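Local coordinates for BH0493 protein (Bacillus halodurans C-125, PDB 2QEE), which is a putative zinc-binding amidohydrolase that probably hydrolyses a substrate not yet established, at residues 198-201 and 202-205; 179-182 and 183-186. All blocks are in the same frame, centred on the assembly; numbering follows the deposited sequence.

Interaction 1: 198-201 and 202-205; sequences WNEG and SIQE
I203 N donates to N199 O at 3.0 Å and Q204 N to E200 O at 2.8 Å, and with the bond from E205 N to G201 O these make the first i to i+4 turns of helix 200-217. N199 is the N-cap. Its OD1 accepts from S202 N at 3.0 Å, with the donor nearly in line with the side-chain C=O. CG of N199 sits between the backbone N and the carbonyl carbon (chi1 52°), which swings the amide back over the helix start. OD1 has a second donor in N195 ND2. S202 OG bonds outside the turn, to N195 N and E197 O.

W198, just before the cap, lays one ring face over I203. The ring and the I203 side chain cross at about a right angle. I203 CG1 lies off-centre over that face, 3.5 Å from CE2 of W198. S202 CB is 3.8 Å from W198 CE3, set obliquely to the ring. NE1 of W198 bonds to D244 of helix 237-253.

On the exposed side, Q204 NE2 donates to E200 OE2 at 2.9 Å. OE2 uses its syn lone pair, and the carboxylate and amide planes are only 15° apart. E200 is bent at chi2 (-55°), and this turns its carboxylate along the helix toward Q204.

The first turn therefore has a polar cap and an apolar cover. The cap gives S202 N, at the open start of the helix, a side-chain acceptor. The carboxylate of E200 near the helix N terminus is probably stabilised by the helix dipole.

Interaction 2: 179-182 and 183-186; sequences EYEQ and TKHR
The first turn of helix 180-189 begins at E179, its N-cap, which is also the first residue past the helical stretch of helix 174-178. E179 O accepts from T183 N at 2.8 Å. Y180 O accepts from K184 N, also at 2.8 Å. T183 OG1 is hydrogen-bonded to P175 O, in the helix before.

The main side-chain contact is a CH-pi pair. K184 CB sits over one face of the Y180 ring, 3.8 Å from the ring centroid and shifted toward the rim. The Y180 ring is brought under K184 by CG lying anti to the backbone N (chi1 -174°). Y180 also packs on N237 and I241 of helix 237-253. A serine here would probably leave K184 CB without its aromatic face and open a gap against helix 237-253.

K184 CG lies over the centre of the H185 ring, 3.9 Å above its plane. Beyond it, the lysine chain bends at chi3 (-63°) and its NZ bonds to N195 O. A water lies between K184 NZ, at a doubtfully short 2.5 Å, and E181 OE2, whose firmer partner is N237 ND2.

In the fold
Following the chain, interaction 2 comes first, where helix 174-178 ends and helix 180-189 starts. Interaction 1 follows at the start of helix 200-217. The two are in series and neither nests in nor crosses the other. Each is local, within one helix start, so neither closes a long loop. The connection after helix 180-189 brings the two starts together, their centres about 14 Å apart. W198 CZ3 meets Y180 OH at 3.7 Å as packing. Both contacts also use N195 of that connection and rest on I241 of helix 237-253. The pair thus ties two successive helices to a third, away from the zinc site.

Interaction 1: 198-201 and 202-205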
ATOM      1  N   TRP C 198      -2.068  26.805  33.882  1.00 34.09           N
ATOM      2  CA  TRP C 198      -1.902  27.326  32.526  1.00 33.09           C
ATOM      3  C   TRP C 198      -2.613  28.665  32.376  1.00 35.44           C
ATOM      4  O   TRP C 198      -3.758  28.740  31.874  1.00 36.37           O
ATOM      5  CB  TRP C 198      -2.382  26.320  31.458  1.00 31.04           C
ATOM      6  CG  TRP C 198      -1.946  26.763  30.042  1.00 28.10           C
ATOM      7  CD1 TRP C 198      -2.750  27.241  29.051  1.00 29.16           C
ATOM      8  CD2 TRP C 198      -0.604  26.779  29.525  1.00 24.40           C
ATOM      9  NE1 TRP C 198      -1.988  27.550  27.928  1.00 27.97           N
ATOM     10  CE2 TRP C 198      -0.674  27.266  28.194  1.00 26.82           C
ATOM     11  CE3 TRP C 198       0.649  26.408  30.048  1.00 26.84           C
ATOM     12  CZ2 TRP C 198       0.472  27.420  27.380  1.00 27.96           C
ATOM     13  CZ3 TRP C 198       1.789  26.550  29.238  1.00 32.21           C
ATOM     14  CH2 TRP C 198       1.684  27.068  27.926  1.00 24.17           C
ATOM     15  N   ASN C 199      -1.941  29.727  32.834  1.00 36.42           N
ATOM     16  CA  ASN C 199      -2.508  31.075  32.757  1.00 38.72           C
ATOM     17  C   ASN C 199      -1.676  31.952  31.835  1.00 38.36           C
ATOM     18  O   ASN C 199      -0.737  31.449  31.206  1.00 37.29           O
ATOM     19  CB  ASN C 199      -2.610  31.687  34.156  1.00 39.56           C
ATOM     20  CG  ASN C 199      -1.312  31.623  34.902  1.00 40.40           C
ATOM     21  OD1 ASN C 199      -0.225  31.647  34.304  1.00 42.79           O
ATOM     22  ND2 ASN C 199      -1.404  31.553  36.227  1.00 41.90           N
ATOM     23  N   GLU C 200      -2.037  33.235  31.729  1.00 39.45           N
ATOM     24  CA  GLU C 200      -1.365  34.146  30.807  1.00 40.99           C
ATOM     25  C   GLU C 200       0.120  34.200  31.043  1.00 41.27           C
ATOM     26  O   GLU C 200       0.901  34.346  30.091  1.00 41.78           O
ATOM     27  CB  GLU C 200      -1.939  35.562  30.855  1.00 42.59           C
ATOM     28  CG  GLU C 200      -2.723  35.952  29.593  1.00 61.10           C
ATOM     29  CD  GLU C 200      -1.924  35.789  28.287  1.00 52.39           C
ATOM     30  OE1 GLU C 200      -2.520  35.436  27.234  1.00 59.81           O
ATOM     31  OE2 GLU C 200      -0.693  36.018  28.307  1.00 66.00           O
ATOM     32  N   GLY C 201       0.501  34.069  32.310  1.00 39.71           N
ATOM     33  CA  GLY C 201       1.886  34.134  32.704  1.00 39.14           C
ATOM     34  C   GLY C 201       2.639  32.945  32.164  1.00 39.15           C
ATOM     35  O   GLY C 201       3.790  33.068  31.723  1.00 40.08           O
ATOM     36  N   SER C 202       2.013  31.767  32.241  1.00 35.59           N
ATOM     37  CA  SER C 202       2.658  30.572  31.732  1.00 32.36           C
ATOM     38  C   SER C 202       2.792  30.652  30.200  1.00 28.41           C
ATOM     39  O   SER C 202       3.871  30.334  29.661  1.00 28.37           O
ATOM     40  CB  SER C 202       1.922  29.311  32.170  1.00 34.10           C
ATOM     41  OG  SER C 202       2.307  28.928  33.494  1.00 36.69           O
ATOM     42  N   ILE C 203       1.713  31.074  29.540  1.00 26.77           N
ATOM     43  CA  ILE C 203       1.694  31.335  28.080  1.00 26.09           C
ATOM     44  C   ILE C 203       2.816  32.280  27.650  1.00 28.56           C
ATOM     45  O   ILE C 203       3.602  31.987  26.731  1.00 29.10           O
ATOM     46  CB  ILE C 203       0.327  31.862  27.606  1.00 24.24           C
ATOM     47  CG1 ILE C 203      -0.751  30.777  27.804  1.00 24.18           C
ATOM     48  CG2 ILE C 203       0.402  32.372  26.119  1.00 27.13           C
ATOM     49  CD1 ILE C 203      -2.164  31.226  27.647  1.00 25.38           C
ATOM     50  N   GLN C 204       2.938  33.404  28.350  1.00 28.60           N
ATOM     51  CA  GLN C 204       3.983  34.369  28.019  1.00 26.55           C
ATOM     52  C   GLN C 204       5.402  33.876  28.204  1.00 25.69           C
ATOM     53  O   GLN C 204       6.277  34.182  27.384  1.00 27.05           O
ATOM     54  CB  GLN C 204       3.771  35.664  28.831  1.00 27.44           C
ATOM     55  CG  GLN C 204       2.564  36.396  28.354  1.00 51.44           C
ATOM     56  CD  GLN C 204       2.520  36.444  26.851  1.00 43.82           C
ATOM     57  OE1 GLN C 204       3.548  36.699  26.200  1.00 56.29           O
ATOM     58  NE2 GLN C 204       1.343  36.168  26.271  1.00 55.35           N
ATOM     59  N   GLU C 205       5.659  33.137  29.276  1.00 25.11           N
ATOM     60  CA  GLU C 205       6.989  32.683  29.553  1.00 25.59           C
ATOM     61  C   GLU C 205       7.384  31.579  28.600  1.00 26.73           C
ATOM     62  O   GLU C 205       8.559  31.468  28.234  1.00 27.87           O
ATOM     63  CB  GLU C 205       7.158  32.259  30.999  1.00 27.95           C
ATOM     64  CG  GLU C 205       7.245  33.483  31.934  1.00 32.43           C
ATOM     65  CD  GLU C 205       8.476  34.339  31.638  1.00 25.03           C
ATOM     66  OE1 GLU C 205       9.500  34.078  32.282  1.00 28.66           O
ATOM     67  OE2 GLU C 205       8.433  35.204  30.720  1.00 32.24           O
TER

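Interaction 2: 179-182 and 183-186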
ATOM      1  N   GLU C 179       6.767  16.447  26.745  1.00 23.01           N
ATOM      2  CA  GLU C 179       7.138  16.112  28.146  1.00 22.37           C
ATOM      3  C   GLU C 179       7.051  17.328  29.063  1.00 22.92           C
ATOM      4  O   GLU C 179       7.900  17.490  29.977  1.00 24.37           O
ATOM      5  CB  GLU C 179       8.539  15.523  28.169  1.00 25.02           C
ATOM      6  CG  GLU C 179       8.598  14.160  27.514  1.00 35.69           C
ATOM      7  CD  GLU C 179       9.999  13.684  27.378  1.00 42.76           C
ATOM      8  OE1 GLU C 179      10.352  12.719  28.101  1.00 49.00           O
ATOM      9  OE2 GLU C 179      10.750  14.279  26.573  1.00 45.05           O
ATOM     10  N   TYR C 180       6.022  18.164  28.838  1.00 21.86           N
ATOM     11  CA  TYR C 180       5.946  19.453  29.551  1.00 21.75           C
ATOM     12  C   TYR C 180       5.907  19.261  31.084  1.00 25.30           C
ATOM     13  O   TYR C 180       6.449  20.100  31.822  1.00 25.91           O
ATOM     14  CB  TYR C 180       4.752  20.268  29.128  1.00 21.03           C
ATOM     15  CG  TYR C 180       4.703  21.654  29.727  1.00 25.25           C
ATOM     16  CD1 TYR C 180       5.640  22.631  29.356  1.00 25.91           C
ATOM     17  CD2 TYR C 180       3.742  21.987  30.675  1.00 24.93           C
ATOM     18  CE1 TYR C 180       5.600  23.878  29.879  1.00 28.20           C
ATOM     19  CE2 TYR C 180       3.683  23.280  31.213  1.00 27.45           C
ATOM     20  CZ  TYR C 180       4.642  24.204  30.829  1.00 29.33           C
ATOM     21  OH  TYR C 180       4.603  25.482  31.321  1.00 28.84           O
ATOM     22  N   GLU C 181       5.279  18.177  31.545  1.00 27.27           N
ATOM     23  CA  GLU C 181       5.108  18.000  32.997  1.00 29.42           C
ATOM     24  C   GLU C 181       6.476  17.937  33.667  1.00 30.71           C
ATOM     25  O   GLU C 181       6.636  18.416  34.800  1.00 32.40           O
ATOM     26  CB  GLU C 181       4.248  16.759  33.342  1.00 29.83           C
ATOM     27  CG  GLU C 181       2.738  16.921  33.072  1.00 46.86           C
ATOM     28  CD  GLU C 181       2.048  17.973  33.961  1.00 44.79           C
ATOM     29  OE1 GLU C 181       2.580  18.269  35.065  1.00 48.03           O
ATOM     30  OE2 GLU C 181       0.981  18.504  33.542  1.00 45.77           O
ATOM     31  N   GLN C 182       7.455  17.369  32.965  1.00 29.91           N
ATOM     32  CA  GLN C 182       8.822  17.270  33.466  1.00 30.54           C
ATOM     33  C   GLN C 182       9.600  18.490  33.032  1.00 31.04           C
ATOM     34  O   GLN C 182      10.355  19.073  33.797  1.00 32.35           O
ATOM     35  CB  GLN C 182       9.543  16.020  32.977  1.00 32.06           C
ATOM     36  CG  GLN C 182       8.797  14.697  33.149  1.00 63.96           C
ATOM     37  CD  GLN C 182       8.155  14.209  31.839  1.00 49.62           C
ATOM     38  OE1 GLN C 182       7.045  14.628  31.471  1.00 68.11           O
ATOM     39  NE2 GLN C 182       8.863  13.316  31.124  1.00 66.81           N
ATOM     40  N   THR C 183       9.405  18.908  31.790  1.00 30.40           N
ATOM     41  CA  THR C 183      10.242  19.971  31.241  1.00 29.46           C
ATOM     42  C   THR C 183       9.982  21.361  31.851  1.00 29.41           C
ATOM     43  O   THR C 183      10.883  22.209  31.909  1.00 30.35           O
ATOM     44  CB  THR C 183      10.123  19.970  29.714  1.00 28.70           C
ATOM     45  OG1 THR C 183      10.546  18.674  29.256  1.00 34.41           O
ATOM     46  CG2 THR C 183      11.031  20.974  29.167  1.00 33.69           C
ATOM     47  N   LYS C 184       8.763  21.603  32.313  1.00 29.14           N
ATOM     48  CA  LYS C 184       8.413  22.879  32.916  1.00 29.99           C
ATOM     49  C   LYS C 184       9.363  23.272  34.064  1.00 31.83           C
ATOM     50  O   LYS C 184       9.660  24.455  34.272  1.00 33.07           O
ATOM     51  CB  LYS C 184       6.945  22.891  33.373  1.00 30.21           C
ATOM     52  CG  LYS C 184       6.612  21.994  34.542  1.00 29.53           C
ATOM     53  CD  LYS C 184       5.098  21.948  34.785  1.00 29.70           C
ATOM     54  CE  LYS C 184       4.543  23.303  35.170  1.00 33.89           C
ATOM     55  NZ  LYS C 184       3.082  23.322  35.471  1.00 37.99           N
ATOM     56  N   HIS C 185       9.869  22.282  34.768  1.00 33.47           N
ATOM     57  CA  HIS C 185      10.787  22.531  35.880  1.00 36.60           C
ATOM     58  C   HIS C 185      12.167  23.015  35.430  1.00 36.04           C
ATOM     59  O   HIS C 185      12.778  23.863  36.112  1.00 34.74           O
ATOM     60  CB  HIS C 185      10.865  21.305  36.782  1.00 38.79           C
ATOM     61  CG  HIS C 185       9.520  20.871  37.282  1.00 46.55           C
ATOM     62  ND1 HIS C 185       8.750  21.659  38.113  1.00 42.56           N
ATOM     63  CD2 HIS C 185       8.777  19.769  37.013  1.00 43.54           C
ATOM     64  CE1 HIS C 185       7.601  21.051  38.355  1.00 44.33           C
ATOM     65  NE2 HIS C 185       7.595  19.899  37.706  1.00 46.23           N
ATOM     66  N   ARG C 186      12.638  22.515  34.279  1.00 34.85           N
ATOM     67  CA  ARG C 186      13.864  23.044  33.653  1.00 33.87           C
ATOM     68  C   ARG C 186      13.677  24.495  33.192  1.00 32.55           C
ATOM     69  O   ARG C 186      14.533  25.344  33.445  1.00 33.63           O
ATOM     70  CB  ARG C 186      14.337  22.165  32.492  1.00 33.60           C
ATOM     71  CG  ARG C 186      14.563  20.723  32.864  1.00 40.74           C
ATOM     72  CD  ARG C 186      15.329  19.987  31.798  1.00 41.71           C
ATOM     73  NE  ARG C 186      16.760  20.278  31.886  1.00 43.82           N
ATOM     74  CZ  ARG C 186      17.655  19.949  30.957  1.00 50.75           C
ATOM     75  NH1 ARG C 186      17.254  19.323  29.862  1.00 39.64           N
ATOM     76  NH2 ARG C 186      18.954  20.243  31.124  1.00 40.71           N
TER
HETATM   77  O   HOH W   1       1.825  21.643  34.040  1.00 45.14           O